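Local structure of trehalose-6-phosphate phosphatase (Candida albicans, 5DXI) at residues 87-92 against 134-139; 111-116 against 184-189. The protein is a phosphatase of the HAD superfamily, built from a core domain and a cap domain, and binds magnesium, beryllium trifluoride and a sugar. One frame throughout, in Å; residues are numbered along the deposited sequence.

Interaction 1: residues 87-92 against 134-139; sequences SAEHGC and ERKKVA. With GLC (alpha-D-glucopyranose), chain C.
Glu89 reaches from residues 87-92 into the turn formed by 136-139, a good example of a buried carboxylate held by backbone N-H groups. The side chain leaves the backbone toward the turn. With CG anti to the carbonyl carbon (chi1 -53°) and the chain extended beyond it, the side chain slides past Lys136 in the opposite direction. On the way CG passes Lys136 CD at 4.2 Å, and the carboxylate carbon CD lies 3.4 Å from Lys136 CB. The two oxygens then divide three successive amides between them. OE1 accepts from Val138 N at 2.6 Å through its syn lone pair, in a bond with an N-H...O angle of 154°, and also takes Ala139 N at 2.9 Å. OE2 is met on its syn side by Lys137 N, likewise at 2.9 Å, with that donor 20° out of the carboxylate plane. Three bonds at two oxygens should fix the rotation of the group, and the gathered amides probably help to stabilise its negative charge. Beside this polar grip, Cys92 SG packs on Val138 CG1 at 3.6 Å.

Lys136 runs the other way, to the sugar. Its NZ donates to O3 of alpha-D-glucopyranose at 2.8 Å and also to O4; it also hydrogen-bonds Gly69 O and forms a salt bridge with Glu183. Glu134 OE1 accepts a hydrogen bond from the same O3, and the His90 ring, held through ND1 by Thr236, gives O4 a weak bond from NE2. His90, Glu134 and Lys136 thus all line the glycan pocket. Glu89 ties the end of core strand 85-88 to the turn of the hairpin 132-135/140-143, a junction that fits the HAD-phosphatase plan of a Rossmann-like core and a cap facing each other across the ligand site.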
ATOM      1  N   SER A  87      -7.331  -4.954  -1.607  1.00 28.18           N
ATOM      2  CA  SER A  87      -7.603  -3.693  -2.265  1.00 25.17           C
ATOM      3  C   SER A  87      -6.652  -3.567  -3.440  1.00 28.69           C
ATOM      4  O   SER A  87      -5.450  -3.772  -3.288  1.00 26.33           O
ATOM      5  CB  SER A  87      -7.452  -2.508  -1.301  1.00 28.12           C
ATOM      6  OG  SER A  87      -7.666  -1.293  -1.983  1.00 28.69           O
ATOM      7  N   ALA A  88      -7.198  -3.220  -4.599  1.00 25.93           N
ATOM      8  CA  ALA A  88      -6.467  -3.271  -5.850  1.00 24.77           C
ATOM      9  C   ALA A  88      -6.393  -1.902  -6.513  1.00 25.39           C
ATOM     10  O   ALA A  88      -7.236  -1.036  -6.257  1.00 28.34           O
ATOM     11  CB  ALA A  88      -7.138  -4.320  -6.822  1.00 25.08           C
ATOM     12  N   GLU A  89      -5.372  -1.720  -7.346  1.00 26.31           N
ATOM     13  CA  GLU A  89      -5.160  -0.534  -8.188  1.00 25.19           C
ATOM     14  C   GLU A  89      -5.132   0.785  -7.406  1.00 29.68           C
ATOM     15  O   GLU A  89      -5.763   1.768  -7.804  1.00 29.31           O
ATOM     16  CB  GLU A  89      -6.229  -0.461  -9.302  1.00 28.04           C
ATOM     17  CG  GLU A  89      -6.325  -1.746 -10.115  1.00 28.79           C
ATOM     18  CD  GLU A  89      -7.008  -1.618 -11.485  1.00 28.13           C
ATOM     19  OE1 GLU A  89      -7.112  -0.509 -12.046  1.00 27.58           O
ATOM     20  OE2 GLU A  89      -7.406  -2.665 -12.021  1.00 28.32           O
ATOM     21  N   HIS A  90      -4.378   0.788  -6.309  1.00 25.73           N
ATOM     22  CA  HIS A  90      -4.119   1.979  -5.518  1.00 28.84           C
ATOM     23  C   HIS A  90      -5.429   2.602  -5.034  1.00 29.66           C
ATOM     24  O   HIS A  90      -5.601   3.802  -5.138  1.00 31.61           O
ATOM     25  CB  HIS A  90      -3.312   3.023  -6.312  1.00 27.28           C
ATOM     26  CG  HIS A  90      -2.033   2.497  -6.897  1.00 28.79           C
ATOM     27  ND1 HIS A  90      -0.873   2.367  -6.163  1.00 27.08           N
ATOM     28  CD2 HIS A  90      -1.732   2.087  -8.151  1.00 27.53           C
ATOM     29  CE1 HIS A  90       0.089   1.893  -6.941  1.00 28.86           C
ATOM     30  NE2 HIS A  90      -0.408   1.714  -8.152  1.00 28.19           N
ATOM     31  N   GLY A  91      -6.349   1.781  -4.526  1.00 29.45           N
ATOM     32  CA  GLY A  91      -7.575   2.295  -3.929  1.00 30.37           C
ATOM     33  C   GLY A  91      -8.833   2.249  -4.791  1.00 33.15           C
ATOM     34  O   GLY A  91      -9.891   2.716  -4.364  1.00 30.19           O
ATOM     35  N   CYS A  92      -8.741   1.682  -5.992  1.00 29.40           N
ATOM     36  CA  CYS A  92      -9.912   1.635  -6.865  1.00 30.11           C
ATOM     37  C   CYS A  92     -10.893   0.531  -6.489  1.00 32.82           C
ATOM     38  O   CYS A  92     -12.102   0.667  -6.721  1.00 31.21           O
ATOM     39  CB  CYS A  92      -9.484   1.477  -8.324  1.00 28.42           C
ATOM     40  SG  CYS A  92      -8.588   2.932  -8.943  1.00 31.83           S
ATOM     41  N   GLU A 134       1.365  -1.383 -18.713  1.00 35.33           N
ATOM     42  CA  GLU A 134       0.441  -2.292 -18.046  1.00 34.41           C
ATOM     43  C   GLU A 134      -0.915  -1.602 -17.914  1.00 35.43           C
ATOM     44  O   GLU A 134      -1.046  -0.615 -17.188  1.00 30.86           O
ATOM     45  CB  GLU A 134       0.970  -2.703 -16.670  1.00 34.43           C
ATOM     46  CG  GLU A 134       0.073  -3.675 -15.928  1.00 32.08           C
ATOM     47  CD  GLU A 134       0.539  -3.935 -14.500  1.00 35.00           C
ATOM     48  OE1 GLU A 134       1.510  -3.277 -14.025  1.00 31.63           O
ATOM     49  OE2 GLU A 134      -0.069  -4.814 -13.859  1.00 34.34           O
ATOM     50  N   ARG A 135      -1.914  -2.130 -18.612  1.00 35.27           N
ATOM     51  CA  ARG A 135      -3.266  -1.585 -18.563  1.00 36.99           C
ATOM     52  C   ARG A 135      -4.098  -2.379 -17.579  1.00 34.18           C
ATOM     53  O   ARG A 135      -4.478  -3.512 -17.842  1.00 35.30           O
ATOM     54  CB  ARG A 135      -3.914  -1.615 -19.950  1.00 36.50           C
ATOM     55  CG  ARG A 135      -3.243  -0.695 -20.947  1.00 38.31           C
ATOM     56  CD  ARG A 135      -3.639  -0.985 -22.391  1.00 44.69           C
ATOM     57  NE  ARG A 135      -2.799  -0.190 -23.281  1.00 49.34           N
ATOM     58  CZ  ARG A 135      -1.681  -0.628 -23.855  1.00 45.78           C
ATOM     59  NH1 ARG A 135      -1.283  -1.883 -23.677  1.00 45.30           N
ATOM     60  NH2 ARG A 135      -0.973   0.189 -24.628  1.00 41.17           N
ATOM     61  N   LYS A 136      -4.376  -1.795 -16.425  1.00 32.71           N
ATOM     62  CA  LYS A 136      -5.237  -2.485 -15.482  1.00 30.24           C
ATOM     63  C   LYS A 136      -6.667  -2.027 -15.765  1.00 34.39           C
ATOM     64  O   LYS A 136      -6.904  -1.394 -16.788  1.00 35.78           O
ATOM     65  CB  LYS A 136      -4.790  -2.199 -14.051  1.00 31.17           C
ATOM     66  CG  LYS A 136      -3.313  -2.539 -13.803  1.00 32.78           C
ATOM     67  CD  LYS A 136      -2.887  -1.994 -12.447  1.00 34.67           C
ATOM     68  CE  LYS A 136      -1.418  -1.668 -12.408  1.00 34.95           C
ATOM     69  NZ  LYS A 136      -0.993  -1.117 -11.096  1.00 28.42           N
ATOM     70  N   LYS A 137      -7.611  -2.307 -14.871  1.00 29.82           N
ATOM     71  CA  LYS A 137      -8.997  -1.940 -15.146  1.00 34.06           C
ATOM     72  C   LYS A 137      -9.178  -0.429 -15.081  1.00 33.74           C
ATOM     73  O   LYS A 137      -9.811   0.169 -15.952  1.00 34.66           O
ATOM     74  CB  LYS A 137      -9.955  -2.633 -14.176  1.00 33.51           C
ATOM     75  CG  LYS A 137     -10.075  -4.144 -14.369  1.00 37.34           C
ATOM     76  CD  LYS A 137     -11.539  -4.556 -14.307  1.00 40.04           C
ATOM     77  CE  LYS A 137     -11.723  -5.949 -13.731  1.00 42.78           C
ATOM     78  NZ  LYS A 137     -12.809  -5.931 -12.695  1.00 44.88           N
ATOM     79  N   VAL A 138      -8.603   0.198 -14.059  1.00 29.35           N
ATOM     80  CA  VAL A 138      -8.692   1.637 -13.937  1.00 28.84           C
ATOM     81  C   VAL A 138      -7.315   2.281 -14.138  1.00 35.29           C
ATOM     82  O   VAL A 138      -7.093   2.994 -15.117  1.00 34.67           O
ATOM     83  CB  VAL A 138      -9.270   2.035 -12.560  1.00 27.52           C
ATOM     84  CG1 VAL A 138      -9.282   3.547 -12.416  1.00 27.11           C
ATOM     85  CG2 VAL A 138     -10.673   1.459 -12.406  1.00 29.91           C
ATOM     86  N   ALA A 139      -6.388   1.989 -13.230  1.00 31.14           N
ATOM     87  CA  ALA A 139      -5.048   2.553 -13.282  1.00 32.05           C
ATOM     88  C   ALA A 139      -4.266   2.069 -14.507  1.00 31.07           C
ATOM     89  O   ALA A 139      -4.483   0.967 -14.992  1.00 29.79           O
ATOM     90  CB  ALA A 139      -4.296   2.204 -12.014  1.00 31.63           C
TER
HETATM   91  C1  GLC C   2       4.205  -3.858  -9.355  1.00 29.01           C
HETATM   92  C2  GLC C   2       3.146  -3.928 -10.446  1.00 31.87           C
HETATM   93  C3  GLC C   2       2.416  -2.583 -10.537  1.00 29.58           C
HETATM   94  C4  GLC C   2       1.836  -2.236  -9.177  1.00 30.35           C
HETATM   95  C5  GLC C   2       2.964  -2.210  -8.150  1.00 29.08           C
HETATM   96  C6  GLC C   2       2.390  -1.986  -6.764  1.00 30.66           C
HETATM   97  O1  GLC C   2       5.220  -2.922  -9.715  1.00 31.34           O
HETATM   98  O2  GLC C   2       3.780  -4.240 -11.683  1.00 29.35           O
HETATM   99  O3  GLC C   2       1.356  -2.668 -11.478  1.00 29.18           O
HETATM  100  O4  GLC C   2       1.192  -0.945  -9.216  1.00 29.84           O
HETATM  101  O5  GLC C   2       3.635  -3.459  -8.107  1.00 30.92           O
HETATM  102  O6  GLC C   2       1.598  -3.122  -6.399  1.00 28.91           O

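Interaction 2: residues 111-116 against 184-189; sequences MSWQEK and VRPKFV
Trp113 of residues 111-116 brings the benzene side of its indole up to the end of strand 181-186 and illustrates how one broad aromatic can serve several neighbours. Packing is close here: CZ3 meets Val184 CG1 at 3.5 Å and CZ2 touches Pro186 CD at 3.7 Å, both obliquely to the ring, while CH2 stands 3.6 Å from Val184 O. Its CG, in the crowded position between backbone N and carbonyl carbon (chi1 54°), carries the ring toward Val184 and across Pro186 at about a right angle. A helix such as 113-126 lying over an antiparallel sheet is the build of an alpha/beta cap, and the indole is further enclosed by Val173 and Leu140 of that sheet and by Tyr171, which meets it edge-to-face. Contact is looser at Met111, which is partly exposed: its CE only reaches Pro186 CG at 4.3 Å. The side chain of Arg185 leaves the backbone away from the helix, and its nearest atom to Trp113 CH2 is CA, at 4.0 Å; its NH1 turns back to donate to Pro186 O at 2.9 Å, from above the carbonyl plane. Farther along, Glu115 and Lys116 face solvent, and Lys116 forms a salt bridge with Glu170.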
ATOM      1  N   MET A 111     -13.653   7.948 -17.098  1.00 38.78           N
ATOM      2  CA  MET A 111     -12.493   7.166 -17.518  1.00 39.64           C
ATOM      3  C   MET A 111     -11.901   7.603 -18.860  1.00 41.80           C
ATOM      4  O   MET A 111     -11.034   6.923 -19.406  1.00 40.72           O
ATOM      5  CB  MET A 111     -12.874   5.684 -17.592  1.00 39.65           C
ATOM      6  CG  MET A 111     -13.193   5.070 -16.242  1.00 39.87           C
ATOM      7  SD  MET A 111     -11.748   5.167 -15.169  1.00 41.90           S
ATOM      8  CE  MET A 111     -12.489   5.178 -13.540  1.00 39.42           C
ATOM      9  N   SER A 112     -12.333   8.746 -19.381  1.00 40.43           N
ATOM     10  CA  SER A 112     -11.928   9.132 -20.731  1.00 41.10           C
ATOM     11  C   SER A 112     -10.472   9.589 -20.805  1.00 41.05           C
ATOM     12  O   SER A 112      -9.914   9.746 -21.887  1.00 43.01           O
ATOM     13  CB  SER A 112     -12.860  10.221 -21.274  1.00 46.28           C
ATOM     14  OG  SER A 112     -12.757  11.422 -20.532  1.00 43.77           O
ATOM     15  N   TRP A 113      -9.855   9.795 -19.648  1.00 40.77           N
ATOM     16  CA  TRP A 113      -8.442  10.131 -19.592  1.00 39.67           C
ATOM     17  C   TRP A 113      -7.539   8.959 -20.001  1.00 40.69           C
ATOM     18  O   TRP A 113      -6.415   9.176 -20.442  1.00 38.74           O
ATOM     19  CB  TRP A 113      -8.072  10.606 -18.183  1.00 37.51           C
ATOM     20  CG  TRP A 113      -8.463   9.644 -17.108  1.00 37.17           C
ATOM     21  CD1 TRP A 113      -9.646   9.617 -16.425  1.00 37.60           C
ATOM     22  CD2 TRP A 113      -7.684   8.552 -16.608  1.00 38.70           C
ATOM     23  NE1 TRP A 113      -9.647   8.581 -15.517  1.00 39.33           N
ATOM     24  CE2 TRP A 113      -8.452   7.913 -15.612  1.00 35.54           C
ATOM     25  CE3 TRP A 113      -6.407   8.057 -16.897  1.00 35.53           C
ATOM     26  CZ2 TRP A 113      -7.985   6.806 -14.905  1.00 34.94           C
ATOM     27  CZ3 TRP A 113      -5.945   6.962 -16.190  1.00 36.53           C
ATOM     28  CH2 TRP A 113      -6.729   6.351 -15.204  1.00 35.11           C
ATOM     29  N   GLN A 114      -8.047   7.736 -19.875  1.00 35.81           N
ATOM     30  CA  GLN A 114      -7.233   6.531 -20.044  1.00 41.42           C
ATOM     31  C   GLN A 114      -6.534   6.470 -21.401  1.00 45.56           C
ATOM     32  O   GLN A 114      -5.333   6.192 -21.477  1.00 44.44           O
ATOM     33  CB  GLN A 114      -8.086   5.267 -19.844  1.00 38.30           C
ATOM     34  CG  GLN A 114      -8.415   4.992 -18.389  1.00 35.14           C
ATOM     35  CD  GLN A 114      -9.246   3.746 -18.191  1.00 37.17           C
ATOM     36  OE1 GLN A 114     -10.128   3.436 -18.988  1.00 38.16           O
ATOM     37  NE2 GLN A 114      -8.976   3.022 -17.106  1.00 38.03           N
ATOM     38  N   GLU A 115      -7.279   6.743 -22.466  1.00 44.69           N
ATOM     39  CA  GLU A 115      -6.700   6.664 -23.797  1.00 49.71           C
ATOM     40  C   GLU A 115      -5.675   7.752 -24.049  1.00 47.99           C
ATOM     41  O   GLU A 115      -4.701   7.530 -24.760  1.00 48.28           O
ATOM     42  CB  GLU A 115      -7.792   6.717 -24.862  1.00 52.49           C
ATOM     43  CG  GLU A 115      -8.692   5.501 -24.828  1.00 53.81           C
ATOM     44  CD  GLU A 115      -7.905   4.197 -24.920  1.00 61.72           C
ATOM     45  OE1 GLU A 115      -6.957   4.109 -25.744  1.00 64.88           O
ATOM     46  OE2 GLU A 115      -8.219   3.267 -24.139  1.00 67.91           O
ATOM     47  N   LYS A 116      -5.875   8.915 -23.445  1.00 46.30           N
ATOM     48  CA  LYS A 116      -4.903   9.980 -23.588  1.00 44.78           C
ATOM     49  C   LYS A 116      -3.605   9.614 -22.870  1.00 47.51           C
ATOM     50  O   LYS A 116      -2.520   9.859 -23.387  1.00 43.21           O
ATOM     51  CB  LYS A 116      -5.471  11.303 -23.085  1.00 46.92           C
ATOM     52  CG  LYS A 116      -6.595  11.820 -23.980  1.00 46.64           C
ATOM     53  CD  LYS A 116      -7.238  13.095 -23.460  1.00 54.48           C
ATOM     54  CE  LYS A 116      -8.371  13.537 -24.391  1.00 51.20           C
ATOM     55  NZ  LYS A 116      -9.178  14.632 -23.789  1.00 54.34           N
ATOM     56  N   VAL A 184      -0.873   6.197 -13.390  1.00 35.50           N
ATOM     57  CA  VAL A 184      -1.925   7.206 -13.434  1.00 35.72           C
ATOM     58  C   VAL A 184      -3.257   6.625 -12.969  1.00 34.37           C
ATOM     59  O   VAL A 184      -3.674   5.556 -13.412  1.00 34.47           O
ATOM     60  CB  VAL A 184      -2.092   7.786 -14.852  1.00 37.36           C
ATOM     61  CG1 VAL A 184      -3.216   8.807 -14.875  1.00 36.95           C
ATOM     62  CG2 VAL A 184      -0.783   8.431 -15.321  1.00 36.48           C
ATOM     63  N   ARG A 185      -3.917   7.321 -12.055  1.00 34.92           N
ATOM     64  CA  ARG A 185      -5.202   6.867 -11.573  1.00 33.64           C
ATOM     65  C   ARG A 185      -5.985   8.075 -11.054  1.00 35.04           C
ATOM     66  O   ARG A 185      -5.388   9.126 -10.823  1.00 32.11           O
ATOM     67  CB  ARG A 185      -5.008   5.800 -10.495  1.00 35.69           C
ATOM     68  CG  ARG A 185      -4.307   6.313  -9.291  1.00 36.59           C
ATOM     69  CD  ARG A 185      -5.061   6.004  -8.010  1.00 36.67           C
ATOM     70  NE  ARG A 185      -4.186   6.295  -6.882  1.00 38.24           N
ATOM     71  CZ  ARG A 185      -3.927   7.519  -6.444  1.00 37.22           C
ATOM     72  NH1 ARG A 185      -4.516   8.570  -7.006  1.00 41.21           N
ATOM     73  NH2 ARG A 185      -3.099   7.693  -5.429  1.00 39.07           N
ATOM     74  N   PRO A 186      -7.322   7.930 -10.896  1.00 35.92           N
ATOM     75  CA  PRO A 186      -8.165   9.030 -10.413  1.00 35.36           C
ATOM     76  C   PRO A 186      -7.633   9.556  -9.107  1.00 33.78           C
ATOM     77  O   PRO A 186      -7.143   8.775  -8.288  1.00 30.81           O
ATOM     78  CB  PRO A 186      -9.538   8.378 -10.219  1.00 32.96           C
ATOM     79  CG  PRO A 186      -9.541   7.223 -11.169  1.00 34.13           C
ATOM     80  CD  PRO A 186      -8.117   6.714 -11.160  1.00 32.70           C
ATOM     81  N   LYS A 187      -7.687  10.870  -8.939  1.00 34.23           N
ATOM     82  CA  LYS A 187      -7.085  11.499  -7.787  1.00 37.14           C
ATOM     83  C   LYS A 187      -7.869  11.204  -6.515  1.00 37.61           C
ATOM     84  O   LYS A 187      -7.297  11.167  -5.424  1.00 38.07           O
ATOM     85  CB  LYS A 187      -6.953  13.011  -8.011  1.00 43.24           C
ATOM     86  CG  LYS A 187      -6.079  13.691  -6.977  1.00 45.54           C
ATOM     87  CD  LYS A 187      -5.499  15.016  -7.479  1.00 48.05           C
ATOM     88  CE  LYS A 187      -6.513  16.132  -7.417  1.00 52.48           C
ATOM     89  NZ  LYS A 187      -6.811  16.495  -6.003  1.00 61.02           N
ATOM     90  N   PHE A 188      -9.173  10.993  -6.638  1.00 34.69           N
ATOM     91  CA  PHE A 188      -9.998  10.915  -5.439  1.00 39.22           C
ATOM     92  C   PHE A 188     -10.257   9.485  -4.961  1.00 38.98           C
ATOM     93  O   PHE A 188     -11.041   9.273  -4.038  1.00 38.82           O
ATOM     94  CB  PHE A 188     -11.319  11.659  -5.679  1.00 42.29           C
ATOM     95  CG  PHE A 188     -11.119  13.122  -5.964  1.00 43.12           C
ATOM     96  CD1 PHE A 188     -10.723  13.987  -4.955  1.00 47.40           C
ATOM     97  CD2 PHE A 188     -11.289  13.627  -7.243  1.00 44.29           C
ATOM     98  CE1 PHE A 188     -10.515  15.334  -5.214  1.00 50.56           C
ATOM     99  CE2 PHE A 188     -11.080  14.969  -7.509  1.00 50.29           C
ATOM    100  CZ  PHE A 188     -10.691  15.824  -6.492  1.00 47.20           C
ATOM    101  N   VAL A 189      -9.596   8.517  -5.594  1.00 35.61           N
ATOM    102  CA  VAL A 189      -9.392   7.188  -5.006  1.00 35.55           C
ATOM    103  C   VAL A 189      -7.886   7.012  -4.743  1.00 38.60           C
ATOM    104  O   VAL A 189      -7.065   7.411  -5.571  1.00 38.81           O
ATOM    105  CB  VAL A 189      -9.908   6.040  -5.909  1.00 36.78           C
ATOM    106  CG1 VAL A 189     -11.443   5.995  -5.944  1.00 42.06           C
ATOM    107  CG2 VAL A 189      -9.322   6.135  -7.311  1.00 37.12           C
TER

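Both contacts are buried and share the four-stranded antiparallel sheet, but they use it differently. Interaction 1, centred about 12 Å from the centre of the chain, joins that sheet's hairpin to the end of a strand in the main mixed sheet; it is dominated by hydrogen bonds and opens onto the sugar. Interaction 2, centred about 19 Å out, has no hydrogen bond between its segments and packs a helix apolarly on the same sheet. Their centres are about 10 Å apart, and Gln114 probably links them, its NE2 lying 2.7 Å from Val138 O, with Lys137 O a second probable acceptor. Trp113 also packs near Val138 O.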